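Local coordinates for xylose isomerase domain protein (Alicyclobacillus acidocaldarius subsp. acidocaldarius, PDB 3U0H), which folds as a xylose isomerase-like TIM barrel and is probably an isomerase, though its natural substrate is not established, at residues A[20-25]-A[33-38]; A[107-110]-A[116-119]; A[188-193]-A[238-243]; A[126-131]-A[172-177]; A[221-226]-A[255-260]. All blocks are in the same frame, centred on the assembly; numbering follows the deposited sequence. Where two conformers were deposited one is given.

Contact 1: residues A[20-25]-A[33-38]. With EDO (1,2-ethanediol), chain F.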
# COMPACT_ATOMS: atom_id res chain seq x y z
N LEU A 20 -42.82 9.81 -4.44
CA LEU A 20 -43.73 9.02 -5.26
C LEU A 20 -42.97 7.89 -5.94
O LEU A 20 -43.56 6.84 -6.24
CB LEU A 20 -44.43 9.92 -6.30
CG LEU A 20 -45.51 10.94 -5.82
CD1 LEU A 20 -46.10 11.79 -7.00
CD2 LEU A 20 -46.61 10.24 -5.01
N TYR A 21 -41.67 8.09 -6.21
CA TYR A 21 -40.89 7.07 -6.89
C TYR A 21 -40.79 5.94 -5.88
O TYR A 21 -41.09 4.78 -6.20
CB TYR A 21 -39.54 7.61 -7.38
CG TYR A 21 -38.56 6.56 -7.92
CD1 TYR A 21 -38.89 5.76 -9.00
CD2 TYR A 21 -37.31 6.35 -7.32
CE1 TYR A 21 -38.01 4.79 -9.48
CE2 TYR A 21 -36.42 5.41 -7.79
CZ TYR A 21 -36.78 4.63 -8.86
OH TYR A 21 -35.91 3.68 -9.32
N LEU A 22 -40.47 6.27 -4.64
CA LEU A 22 -40.34 5.21 -3.63
C LEU A 22 -41.68 4.49 -3.42
O LEU A 22 -41.69 3.29 -3.18
CB LEU A 22 -39.79 5.75 -2.32
CG LEU A 22 -38.38 6.37 -2.42
CD1 LEU A 22 -37.95 7.08 -1.14
CD2 LEU A 22 -37.37 5.34 -2.83
N ASP A 23 -42.78 5.25 -3.52
CA ASP A 23 -44.13 4.69 -3.38
C ASP A 23 -44.43 3.71 -4.50
O ASP A 23 -44.98 2.64 -4.28
CB ASP A 23 -45.21 5.80 -3.42
CG ASP A 23 -45.35 6.58 -2.10
OD1 ASP A 23 -44.83 6.16 -1.05
OD2 ASP A 23 -46.04 7.62 -2.08
N LEU A 24 -44.10 4.11 -5.72
CA LEU A 24 -44.22 3.22 -6.85
C LEU A 24 -43.39 1.90 -6.65
O LEU A 24 -43.88 0.82 -6.97
CB LEU A 24 -43.80 4.00 -8.10
CG LEU A 24 -44.28 3.65 -9.50
CD1 LEU A 24 -44.09 4.89 -10.35
CD2 LEU A 24 -43.49 2.47 -10.06
N ALA A 25 -42.15 1.98 -6.12
CA ALA A 25 -41.35 0.77 -5.90
C ALA A 25 -42.06 -0.21 -4.99
O ALA A 25 -42.17 -1.38 -5.32
CB ALA A 25 -39.96 1.08 -5.33
N VAL A 33 -34.27 -0.66 -4.77
CA VAL A 33 -34.40 0.52 -5.63
C VAL A 33 -33.05 1.19 -5.92
O VAL A 33 -32.22 1.35 -5.03
CB VAL A 33 -35.38 1.55 -5.09
CG1 VAL A 33 -36.79 1.00 -5.22
CG2 VAL A 33 -35.04 1.95 -3.67
N ASP A 34 -32.86 1.48 -7.20
CA ASP A 34 -31.81 2.33 -7.69
C ASP A 34 -32.37 3.78 -7.65
O ASP A 34 -33.45 4.09 -8.21
CB ASP A 34 -31.41 1.91 -9.10
CG ASP A 34 -30.13 2.59 -9.58
OD1 ASP A 34 -29.96 3.78 -9.31
OD2 ASP A 34 -29.29 1.95 -10.22
N VAL A 35 -31.68 4.62 -6.92
CA VAL A 35 -32.01 6.03 -6.79
C VAL A 35 -30.71 6.78 -6.96
O VAL A 35 -29.76 6.52 -6.25
CB VAL A 35 -32.59 6.36 -5.42
CG1 VAL A 35 -32.90 7.86 -5.31
CG2 VAL A 35 -33.86 5.52 -5.16
N PRO A 36 -30.64 7.73 -7.93
CA PRO A 36 -29.47 8.58 -8.01
C PRO A 36 -29.22 9.43 -6.72
O PRO A 36 -30.17 9.86 -6.02
CB PRO A 36 -29.76 9.48 -9.24
CG PRO A 36 -30.89 8.87 -9.99
CD PRO A 36 -31.57 7.90 -9.07
N PHE A 37 -27.96 9.67 -6.40
CA PHE A 37 -27.60 10.28 -5.12
C PHE A 37 -28.14 11.73 -4.94
O PHE A 37 -28.53 12.13 -3.81
CB PHE A 37 -26.06 10.27 -4.90
CG PHE A 37 -25.63 10.94 -3.59
CD1 PHE A 37 -25.87 10.31 -2.38
CD2 PHE A 37 -25.12 12.22 -3.58
CE1 PHE A 37 -25.55 10.91 -1.20
CE2 PHE A 37 -24.79 12.84 -2.38
CZ PHE A 37 -24.99 12.18 -1.19
N HIS A 38 -28.13 12.52 -6.02
CA HIS A 38 -28.74 13.87 -6.01
C HIS A 38 -30.14 13.83 -5.52
O HIS A 38 -30.58 14.77 -4.83
CB HIS A 38 -28.72 14.54 -7.40
CG HIS A 38 -27.43 15.26 -7.71
ND1 HIS A 38 -26.48 15.57 -6.76
CD2 HIS A 38 -26.95 15.79 -8.93
CE1 HIS A 38 -25.46 16.26 -7.35
NE2 HIS A 38 -25.75 16.40 -8.67
C1 EDO F . -27.71 5.87 -10.76
O1 EDO F . -29.14 5.73 -11.01
C2 EDO F . -27.22 5.09 -9.52
O2 EDO F . -27.26 3.64 -9.68
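The ring of Tyr-21 meets the 33-38 segment with its edge, and both of its partners lie near the ring plane. At the far end the hydroxyl OH donates to the backbone carbonyl O of Asp-34 at 2.7 Å; the donor lies in the carbonyl plane, with a C=O...O angle of 157°, so the bond runs nearly straight on from the C=O. Further back along the same edge, CE2 of Tyr-21 rests 3.7 Å from CG2 of Val-35, the two side chains sliding past each other in opposite directions. CG of Tyr-21 lies anti to the backbone N (chi1 171°), a turn that carries the ring off helix 18-27 toward the carbonyl. Leu-22 crosses Val-33 at about a right angle and uses one methyl for two neighbours: its CD2 is 4.2 Å from CG2 of Val-33 and equally far from CG2 of Val-35. Phe-56 of helix 49-57 also packs on both Leu-22 and Val-33.

The side chain of Asp-34 starts away from the helix, and its OD2 is hydrogen-bonded to Tyr-203. Its OD1 accepts from O1 of a bound 1,2-ethanediol at 2.7 Å, a molecule probably left from crystallisation and also held by Asn-65. The arrangement is that of a TIM barrel: an outer helix packs on the following strand, with Asp-34, just past strand 32-33, placed as is usual for the pocket end of such barrels.

Contact 2: residues A[107-110]-A[116-119]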
# COMPACT_ATOMS: atom_id res chain seq x y z
N PRO A 107 -15.94 5.10 -24.08
CA PRO A 107 -15.34 4.22 -25.06
C PRO A 107 -14.34 4.85 -26.00
O PRO A 107 -13.49 4.13 -26.54
CB PRO A 107 -16.54 3.77 -25.89
CG PRO A 107 -17.73 4.11 -25.10
CD PRO A 107 -17.36 5.32 -24.35
N SER A 108 -14.45 6.15 -26.24
CA SER A 108 -13.41 6.85 -26.95
C SER A 108 -13.32 8.28 -26.46
O SER A 108 -14.23 8.77 -25.76
CB SER A 108 -13.65 6.80 -28.46
OG SER A 108 -14.81 7.54 -28.85
N MSE A 109 -12.20 8.95 -26.78
CA MSE A 109 -11.97 10.33 -26.32
C MSE A 109 -11.03 11.07 -27.25
O MSE A 109 -10.25 10.45 -27.97
CB MSE A 109 -11.32 10.36 -24.91
CG MSE A 109 -9.76 10.01 -24.83
SE MSE A 109 -9.46 8.06 -25.06
CE MSE A 109 -7.54 8.00 -24.70
N ASP A 110 -11.06 12.40 -27.17
CA ASP A 110 -10.16 13.20 -27.97
C ASP A 110 -8.82 13.53 -27.31
O ASP A 110 -7.89 13.91 -28.00
CB ASP A 110 -10.83 14.51 -28.42
CG ASP A 110 -11.81 14.31 -29.57
OD1 ASP A 110 -11.70 13.28 -30.31
OD2 ASP A 110 -12.65 15.21 -29.76
N TYR A 116 -4.86 11.00 -20.36
CA TYR A 116 -6.24 10.80 -20.04
C TYR A 116 -6.35 9.56 -19.18
O TYR A 116 -6.95 9.57 -18.13
CB TYR A 116 -7.01 10.60 -21.33
CG TYR A 116 -8.43 10.25 -21.17
CD1 TYR A 116 -8.85 8.96 -21.09
CD2 TYR A 116 -9.40 11.24 -21.10
CE1 TYR A 116 -10.19 8.65 -20.97
CE2 TYR A 116 -10.75 10.92 -20.97
CZ TYR A 116 -11.13 9.61 -20.92
OH TYR A 116 -12.48 9.28 -20.76
N ILE A 117 -5.69 8.51 -19.65
CA ILE A 117 -5.73 7.19 -19.05
C ILE A 117 -4.99 7.19 -17.73
O ILE A 117 -5.49 6.60 -16.78
CB ILE A 117 -5.12 6.07 -19.96
CG1 ILE A 117 -5.91 5.99 -21.26
CG2 ILE A 117 -5.15 4.72 -19.30
CD1 ILE A 117 -5.48 4.91 -22.28
N SER A 118 -3.84 7.84 -17.64
CA SER A 118 -3.08 7.84 -16.40
C SER A 118 -3.81 8.59 -15.26
O SER A 118 -3.87 8.09 -14.11
CB SER A 118 -1.73 8.49 -16.59
OG SER A 118 -0.97 7.86 -17.59
N GLN A 119 -4.36 9.79 -15.58
CA GLN A 119 -5.02 10.56 -14.57
C GLN A 119 -6.27 9.79 -14.12
O GLN A 119 -6.58 9.70 -12.90
CB GLN A 119 -5.41 11.95 -15.09
CG GLN A 119 -6.05 12.77 -14.01
CD GLN A 119 -6.48 14.16 -14.46
OE1 GLN A 119 -7.65 14.40 -14.86
NE2 GLN A 119 -5.58 15.08 -14.33
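Met-109, modelled as selenomethionine, and Tyr-116 make most of this contact through dispersion and CH-pi forces. The methylene CG of Met-109 stands 3.8 Å from the centroid of the Tyr-116 ring and 6° off its normal, squarely above the middle of one face. A Met-aromatic contact accompanies it: SE lies 4.5 Å from the same centroid, still over the face but displaced from the normal. With chi1 at 76°, CG stands between the backbone N and the carbonyl carbon, which sets it over the ring; the bend at chi2 (-75°) then keeps SE over the face.

Apolar packing extends the patch, with the terminal CE of Met-109 at 4.3 Å from CG1 of Ile-117. Replacing Tyr-116 with an alanine would probably leave CG and SE of Met-109 without the aromatic face they lie on and open a gap between strand 108-109 and helix 113-131. Ile-117 also packs on Pro-113 of the second subunit.

Polar bonding lies elsewhere on the strand: the Met-109 backbone pairs with Tyr-153 in a small antiparallel sheet, and Ser-108 OG is hydrogen-bonded to Leu-148 O. Across the contact itself the chemistry is apolar and polarisable, so its cohesion should depend on close fit over a broad ring face more than on any fixed bond direction.

Contact 3: residues A[188-193]-A[238-243]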
# COMPACT_ATOMS: atom_id res chain seq x y z
N GLU A 188 -19.83 -10.10 -26.56
CA GLU A 188 -19.37 -11.09 -25.57
C GLU A 188 -20.28 -12.34 -25.42
O GLU A 188 -21.40 -12.34 -25.89
CB GLU A 188 -19.18 -10.36 -24.22
CG GLU A 188 -18.09 -9.32 -24.30
CD GLU A 188 -18.06 -8.34 -23.14
OE1 GLU A 188 -19.07 -8.25 -22.36
OE2 GLU A 188 -17.01 -7.68 -23.02
N HIS A 189 -19.79 -13.35 -24.71
CA HIS A 189 -20.37 -14.69 -24.55
C HIS A 189 -20.67 -14.90 -23.08
O HIS A 189 -20.00 -14.34 -22.19
CB HIS A 189 -19.32 -15.73 -25.01
CG HIS A 189 -19.85 -17.14 -25.22
ND1 HIS A 189 -19.95 -18.06 -24.21
CD2 HIS A 189 -20.22 -17.83 -26.41
CE1 HIS A 189 -20.39 -19.24 -24.71
NE2 HIS A 189 -20.55 -19.10 -26.06
N GLU A 190 -21.69 -15.70 -22.79
CA GLU A 190 -22.01 -16.14 -21.43
C GLU A 190 -20.73 -16.46 -20.60
O GLU A 190 -20.62 -16.04 -19.46
CB GLU A 190 -22.99 -17.33 -21.48
CG GLU A 190 -22.95 -18.29 -20.28
CD GLU A 190 -24.11 -19.26 -20.22
OE1 GLU A 190 -24.85 -19.43 -21.21
OE2 GLU A 190 -24.28 -19.85 -19.14
N ASP A 191 -19.77 -17.17 -21.20
CA ASP A 191 -18.54 -17.60 -20.51
C ASP A 191 -17.63 -16.42 -20.12
O ASP A 191 -16.83 -16.56 -19.20
CB ASP A 191 -17.70 -18.65 -21.33
CG ASP A 191 -18.45 -19.96 -21.61
OD1 ASP A 191 -19.48 -20.22 -20.95
OD2 ASP A 191 -17.98 -20.75 -22.47
N ASP A 192 -17.72 -15.29 -20.81
CA ASP A 192 -16.94 -14.13 -20.40
C ASP A 192 -17.32 -13.67 -18.98
O ASP A 192 -16.46 -13.28 -18.16
CB ASP A 192 -17.13 -12.99 -21.40
CG ASP A 192 -16.53 -13.32 -22.76
OD1 ASP A 192 -15.31 -13.62 -22.81
OD2 ASP A 192 -17.27 -13.27 -23.77
N LEU A 193 -18.62 -13.81 -18.69
CA LEU A 193 -19.19 -13.41 -17.43
C LEU A 193 -19.07 -14.50 -16.41
O LEU A 193 -18.81 -14.20 -15.26
CB LEU A 193 -20.64 -13.06 -17.62
CG LEU A 193 -20.91 -12.00 -18.68
CD1 LEU A 193 -22.41 -11.75 -18.78
CD2 LEU A 193 -20.18 -10.71 -18.35
N LEU A 238 -23.86 -14.59 -15.03
CA LEU A 238 -23.62 -13.78 -13.88
C LEU A 238 -23.86 -14.66 -12.66
O LEU A 238 -23.00 -14.69 -11.76
CB LEU A 238 -24.55 -12.53 -13.90
CG LEU A 238 -24.07 -11.57 -14.99
CD1 LEU A 238 -25.06 -10.46 -15.31
CD2 LEU A 238 -22.68 -11.05 -14.59
N TYR A 239 -24.98 -15.42 -12.69
CA TYR A 239 -25.27 -16.38 -11.64
C TYR A 239 -24.14 -17.38 -11.40
O TYR A 239 -23.83 -17.66 -10.24
CB TYR A 239 -26.60 -17.13 -11.85
CG TYR A 239 -27.07 -17.92 -10.62
CD1 TYR A 239 -27.76 -17.30 -9.57
CD2 TYR A 239 -26.81 -19.28 -10.49
CE1 TYR A 239 -28.17 -18.03 -8.45
CE2 TYR A 239 -27.22 -20.01 -9.38
CZ TYR A 239 -27.89 -19.39 -8.37
OH TYR A 239 -28.28 -20.11 -7.27
N LEU A 240 -23.53 -17.94 -12.44
CA LEU A 240 -22.43 -18.93 -12.22
C LEU A 240 -21.13 -18.23 -11.74
O LEU A 240 -20.35 -18.78 -10.97
CB LEU A 240 -22.14 -19.73 -13.49
CG LEU A 240 -23.21 -20.69 -13.97
CD1 LEU A 240 -22.90 -21.02 -15.43
CD2 LEU A 240 -23.31 -21.95 -13.09
N ALA A 241 -20.91 -16.99 -12.16
CA ALA A 241 -19.91 -16.15 -11.51
C ALA A 241 -20.06 -16.13 -10.01
O ALA A 241 -19.07 -16.09 -9.32
CB ALA A 241 -19.99 -14.74 -12.03
N GLY A 242 -21.31 -16.09 -9.53
CA GLY A 242 -21.63 -15.99 -8.12
C GLY A 242 -22.27 -14.67 -7.73
O GLY A 242 -22.27 -14.29 -6.58
N TYR A 243 -22.85 -13.95 -8.66
CA TYR A 243 -23.55 -12.70 -8.31
C TYR A 243 -24.90 -12.98 -7.65
O TYR A 243 -25.66 -13.82 -8.13
CB TYR A 243 -23.79 -11.90 -9.56
CG TYR A 243 -24.42 -10.58 -9.30
CD1 TYR A 243 -23.67 -9.56 -8.73
CD2 TYR A 243 -25.76 -10.33 -9.63
CE1 TYR A 243 -24.23 -8.34 -8.48
CE2 TYR A 243 -26.35 -9.09 -9.37
CZ TYR A 243 -25.57 -8.09 -8.81
OH TYR A 243 -26.08 -6.83 -8.53
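The carbonyl O of Leu-238 accepts from two backbone donors, Gly-242 N at 3.1 Å and Tyr-243 N at 3.2 Å. The second of these bonds belongs to the Schellman motif that ends helix 231-241, with Gly-242 as its C-prime residue. Its positive phi of 113° would bring a side chain up against the preceding carbonyl.

Leu-238 also carries the apolar side of the contact. Its CG lies 4.1 Å from CD1 of Leu-193, while its CD2 approaches CB of the same residue, the two leucines crossing at a slant. With CG anti to the carbonyl carbon (chi1 -72°), the side chain of Leu-238 swings toward Leu-193 and also meets Val-201 and Val-204 of strand 201-206. The short helix 190-194 is thereby packed on the C-terminal end of helix 231-241, outside the strands of the TIM barrel. CB of Ala-241 comes within 3.5 Å of the backbone O of Leu-193.

The start of helix 190-194 is closed by a capping box. His-189 N donates to OD2 of Asp-192 at 2.7 Å, using the anti lone pair of the carboxylate oxygen, and Asp-191 N donates to ND1 of His-189, close to the imidazole plane, with an N-H...N angle of 174°. At the margin, OE2 of Glu-190 passes 4.1 Å from CD1 of Leu-240, and the extended chain of Glu-190 takes OE1 to a salt bridge with Arg-236.

Contact 4: residues A[126-131]-A[172-177]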
# COMPACT_ATOMS: atom_id res chain seq x y z
N GLN A 126 -7.80 6.47 -6.09
CA GLN A 126 -8.10 7.32 -4.93
C GLN A 126 -9.56 7.11 -4.47
O GLN A 126 -9.83 7.01 -3.29
CB GLN A 126 -7.80 8.78 -5.23
CG GLN A 126 -6.31 9.12 -5.29
CD GLN A 126 -6.06 10.59 -5.65
OE1 GLN A 126 -6.64 11.13 -6.58
NE2 GLN A 126 -5.20 11.23 -4.91
N VAL A 127 -10.49 7.03 -5.39
CA VAL A 127 -11.87 6.79 -5.02
C VAL A 127 -12.00 5.43 -4.33
O VAL A 127 -12.60 5.35 -3.26
CB VAL A 127 -12.78 6.91 -6.22
CG1 VAL A 127 -14.19 6.36 -5.95
CG2 VAL A 127 -12.87 8.38 -6.63
N ALA A 128 -11.40 4.40 -4.92
CA ALA A 128 -11.51 3.05 -4.40
C ALA A 128 -10.91 2.97 -3.02
O ALA A 128 -11.44 2.33 -2.15
CB ALA A 128 -10.78 2.09 -5.31
N VAL A 129 -9.77 3.61 -2.83
CA VAL A 129 -9.13 3.67 -1.53
C VAL A 129 -9.99 4.34 -0.46
O VAL A 129 -10.05 3.82 0.67
CB VAL A 129 -7.75 4.35 -1.60
CG1 VAL A 129 -7.20 4.67 -0.19
CG2 VAL A 129 -6.79 3.46 -2.40
N GLU A 130 -10.72 5.41 -0.77
CA GLU A 130 -11.56 6.06 0.26
C GLU A 130 -12.64 5.08 0.66
O GLU A 130 -13.24 5.22 1.74
CB GLU A 130 -12.24 7.36 -0.23
CG GLU A 130 -11.28 8.53 -0.40
CD GLU A 130 -10.54 8.80 0.88
OE1 GLU A 130 -11.21 8.87 1.92
OE2 GLU A 130 -9.30 8.87 0.89
N LEU A 131 -12.89 4.08 -0.17
CA LEU A 131 -14.04 3.18 0.11
C LEU A 131 -13.64 1.87 0.81
O LEU A 131 -14.50 1.12 1.26
CB LEU A 131 -14.85 2.92 -1.17
CG LEU A 131 -15.59 4.12 -1.80
CD1 LEU A 131 -16.04 3.71 -3.20
CD2 LEU A 131 -16.82 4.55 -0.99
N PRO A 172 -7.67 -3.09 -5.00
CA PRO A 172 -8.21 -4.46 -4.91
C PRO A 172 -9.77 -4.55 -4.94
O PRO A 172 -10.32 -5.57 -5.30
CB PRO A 172 -7.67 -4.94 -3.57
CG PRO A 172 -7.48 -3.67 -2.72
CD PRO A 172 -7.33 -2.51 -3.68
N ASN A 173 -10.46 -3.44 -4.68
CA ASN A 173 -11.91 -3.44 -4.64
C ASN A 173 -12.57 -2.87 -5.87
O ASN A 173 -13.69 -2.31 -5.74
CB ASN A 173 -12.45 -2.66 -3.39
CG ASN A 173 -12.01 -1.21 -3.35
OD1 ASN A 173 -10.92 -0.90 -3.80
ND2 ASN A 173 -12.82 -0.34 -2.78
N VAL A 174 -11.96 -3.03 -7.05
CA VAL A 174 -12.52 -2.49 -8.31
C VAL A 174 -12.91 -3.59 -9.25
O VAL A 174 -12.11 -4.47 -9.53
CB VAL A 174 -11.59 -1.46 -9.01
CG1 VAL A 174 -12.20 -0.90 -10.30
CG2 VAL A 174 -11.34 -0.31 -8.05
N GLY A 175 -14.18 -3.54 -9.70
CA GLY A 175 -14.71 -4.55 -10.61
C GLY A 175 -15.55 -3.96 -11.71
O GLY A 175 -15.27 -2.89 -12.21
N ALA A 176 -16.61 -4.66 -12.05
CA ALA A 176 -17.41 -4.30 -13.17
C ALA A 176 -18.87 -4.03 -12.79
O ALA A 176 -19.48 -4.71 -11.95
CB ALA A 176 -17.29 -5.40 -14.27
N LEU A 177 -19.46 -3.05 -13.45
CA LEU A 177 -20.94 -2.95 -13.54
C LEU A 177 -21.17 -3.58 -14.89
O LEU A 177 -20.69 -3.06 -15.87
CB LEU A 177 -21.40 -1.46 -13.52
CG LEU A 177 -22.89 -1.11 -13.29
CD1 LEU A 177 -23.07 0.42 -13.27
CD2 LEU A 177 -23.77 -1.69 -14.41
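Asn-173 presses its amide against helix 113-131 near Ala-128 and bonds to the backbone there. Its ND2 donates to the carbonyl O of Ala-128 at 3.1 Å, with an N-H...O angle of 161°. The acceptor lies near the amide plane, but the donor is tilted 31° from the plane of the Ala-128 carbonyl. From the opposite face of that plane comes Leu-131 N, 3.0 Å from Ala-128 O, so two N-H groups grip one oxygen. The other side of the amide meets carbon: OD1 of Asn-173 sits 3.4 Å from CB of Ala-128 and, although buried, has no polar partner in the model. The same CB touches CG2 of Val-174 at 3.7 Å, so this small methyl faces both an amide oxygen and a valine branch.

What positions the amide is partly its torsion, since CG stands between the backbone N and the carbonyl carbon (chi1 59°), and partly Met-136, whose backbone O takes a further hydrogen bond from ND2. Putting a leucine at Asn-173 would probably leave the Ala-128 and Met-136 carbonyls without this shared donor and crowd a branched chain against the helix.

Further out, Leu-131 packs on Val-138 of strand 137-141, and Leu-132 of the third subunit packs on Pro-172 and Asn-173. Strands 137-141 and 174-179 are neighbouring parallel strands of the TIM barrel; helix 113-131 lies outside them, over the beginning of strand 174-179, with Trp-166 and Ile-169 of helix 159-169 also covering Val-174.

Contact 5: residues A[221-226]-A[255-260]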
# COMPACT_ATOMS: atom_id res chain seq x y z
N ARG A 221 -33.00 2.31 -25.85
CA ARG A 221 -33.12 0.95 -25.37
C ARG A 221 -34.59 0.50 -25.16
O ARG A 221 -35.53 1.28 -25.15
CB ARG A 221 -32.35 0.78 -24.04
CG ARG A 221 -30.91 1.36 -23.97
CD ARG A 221 -30.17 0.89 -22.72
NE ARG A 221 -28.84 1.46 -22.70
CZ ARG A 221 -27.95 1.26 -21.73
NH1 ARG A 221 -28.29 0.52 -20.66
NH2 ARG A 221 -26.74 1.79 -21.83
N LEU A 222 -34.76 -0.80 -24.99
CA LEU A 222 -36.09 -1.40 -24.85
C LEU A 222 -36.17 -2.09 -23.48
O LEU A 222 -35.15 -2.28 -22.77
CB LEU A 222 -36.29 -2.39 -25.98
CG LEU A 222 -36.48 -1.90 -27.42
CD1 LEU A 222 -36.94 -3.07 -28.29
CD2 LEU A 222 -37.49 -0.76 -27.53
N LEU A 223 -37.40 -2.42 -23.09
CA LEU A 223 -37.67 -3.14 -21.87
C LEU A 223 -37.11 -4.52 -21.96
O LEU A 223 -37.27 -5.16 -23.01
CB LEU A 223 -39.16 -3.31 -21.66
CG LEU A 223 -39.98 -2.03 -21.60
CD1 LEU A 223 -41.45 -2.39 -21.27
CD2 LEU A 223 -39.35 -1.07 -20.59
N PRO A 224 -36.51 -5.02 -20.86
CA PRO A 224 -36.05 -6.42 -20.85
C PRO A 224 -37.08 -7.36 -21.48
O PRO A 224 -38.26 -7.32 -21.10
CB PRO A 224 -35.89 -6.73 -19.38
CG PRO A 224 -35.68 -5.40 -18.73
CD PRO A 224 -36.53 -4.45 -19.50
N GLY A 225 -36.66 -8.14 -22.46
CA GLY A 225 -37.55 -9.05 -23.14
C GLY A 225 -38.36 -8.55 -24.34
O GLY A 225 -39.07 -9.34 -24.96
N ASP A 226 -38.29 -7.27 -24.71
CA ASP A 226 -38.94 -6.85 -25.98
C ASP A 226 -38.01 -6.95 -27.23
O ASP A 226 -38.39 -6.62 -28.32
CB ASP A 226 -39.51 -5.46 -25.82
CG ASP A 226 -40.69 -5.40 -24.84
OD1 ASP A 226 -41.39 -6.41 -24.67
OD2 ASP A 226 -40.93 -4.32 -24.25
N THR A 255 -37.46 9.07 -26.04
CA THR A 255 -38.86 9.33 -26.22
C THR A 255 -39.69 8.49 -25.23
O THR A 255 -39.27 7.45 -24.83
CB THR A 255 -39.25 8.95 -27.66
OG1 THR A 255 -38.71 7.66 -27.98
CG2 THR A 255 -38.69 10.00 -28.66
N PRO A 256 -40.89 8.95 -24.86
CA PRO A 256 -41.73 8.15 -24.02
C PRO A 256 -41.72 6.67 -24.37
O PRO A 256 -42.00 6.29 -25.52
CB PRO A 256 -43.12 8.72 -24.28
CG PRO A 256 -42.87 10.14 -24.55
CD PRO A 256 -41.49 10.27 -25.12
N LEU A 257 -41.37 5.85 -23.37
CA LEU A 257 -41.54 4.38 -23.42
C LEU A 257 -43.06 4.03 -23.42
O LEU A 257 -43.88 4.85 -23.01
CB LEU A 257 -40.84 3.70 -22.23
CG LEU A 257 -39.30 3.59 -22.05
CD1 LEU A 257 -38.93 3.25 -20.61
CD2 LEU A 257 -38.70 2.54 -22.97
N ASP A 258 -43.41 2.81 -23.84
CA ASP A 258 -44.82 2.40 -23.99
C ASP A 258 -45.50 2.16 -22.63
O ASP A 258 -44.88 1.54 -21.75
CB ASP A 258 -44.87 1.12 -24.85
CG ASP A 258 -46.04 1.09 -25.83
OD1 ASP A 258 -47.17 1.48 -25.43
OD2 ASP A 258 -45.84 0.66 -26.99
N GLY A 259 -46.76 2.62 -22.44
CA GLY A 259 -47.58 2.32 -21.23
C GLY A 259 -47.63 3.43 -20.15
O GLY A 259 -47.49 4.61 -20.48
N THR A 260 -47.82 3.04 -18.88
CA THR A 260 -47.69 3.91 -17.68
C THR A 260 -46.45 3.54 -16.82
O THR A 260 -45.90 2.44 -16.97
CB THR A 260 -48.94 3.79 -16.77
OG1 THR A 260 -48.86 2.60 -15.97
CG2 THR A 260 -50.25 3.80 -17.62
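Two of the loops that follow barrel strands meet here: residues 221-226 lie between strand 201-206 and helix 231-241, and residues 255-260 come after strand 246-249 and lead into helix 261-280. Such strand-to-helix loops line the active-site end of TIM barrels. Leu-257 is the main link. Its CD2 lies 4.0 Å from the backbone O of Arg-221, while its other methyl, CD1, is 4.3 Å from CD2 of Leu-223, a loose meeting of branch ends. Leu-257 has CG anti to the carbonyl carbon (chi1 -71°), which turns the branch toward the 221-226 loop, one methyl to each partner. Leu-12 adds to the apolar patch from the side of Leu-223, and Arg-264 of helix 261-280 lies against Leu-257.

Beyond Leu-223 the chain makes a type II beta turn, closed by Asp-226 N to Leu-223 O at 2.9 Å. Gly-225 supplies the positive phi of 87° at its third position. The side chain of Arg-221, meanwhile, leads away from Leu-257, forms salt bridges with Asp-218 and Asp-179, makes a cation-pi contact with Tyr-181, and comes within about 3 Å (nearest atoms) of a bound 1,2-ethanediol.

Between the loops themselves the attraction is mainly apolar and, with no approach under 4.0 Å, probably weak. The charged end of Arg-221 is instead oriented by its acidic partners, which probably offset its positive charge and restrict its rotation.

Contacts 1, 2, 3 and 4 are mainly buried, whereas contact 5 is only partly so and joins loops alone. Contacts 1 and 4 most resemble each other, each setting a helix against a barrel strand or its end with one side-chain donor reaching a backbone carbonyl, though their centres are about 24 Å apart. Contacts 2 and 4 share helix 113-131, which offers an aromatic face near its start in the former and a backbone carbonyl further along in the latter. Contacts 2, 3 and 5 are mainly apolar, without hydrogen bonds between their segments. Contacts 3 and 4 both touch the third subunit and contact 2 the second, while contacts 1 and 5 touch neither.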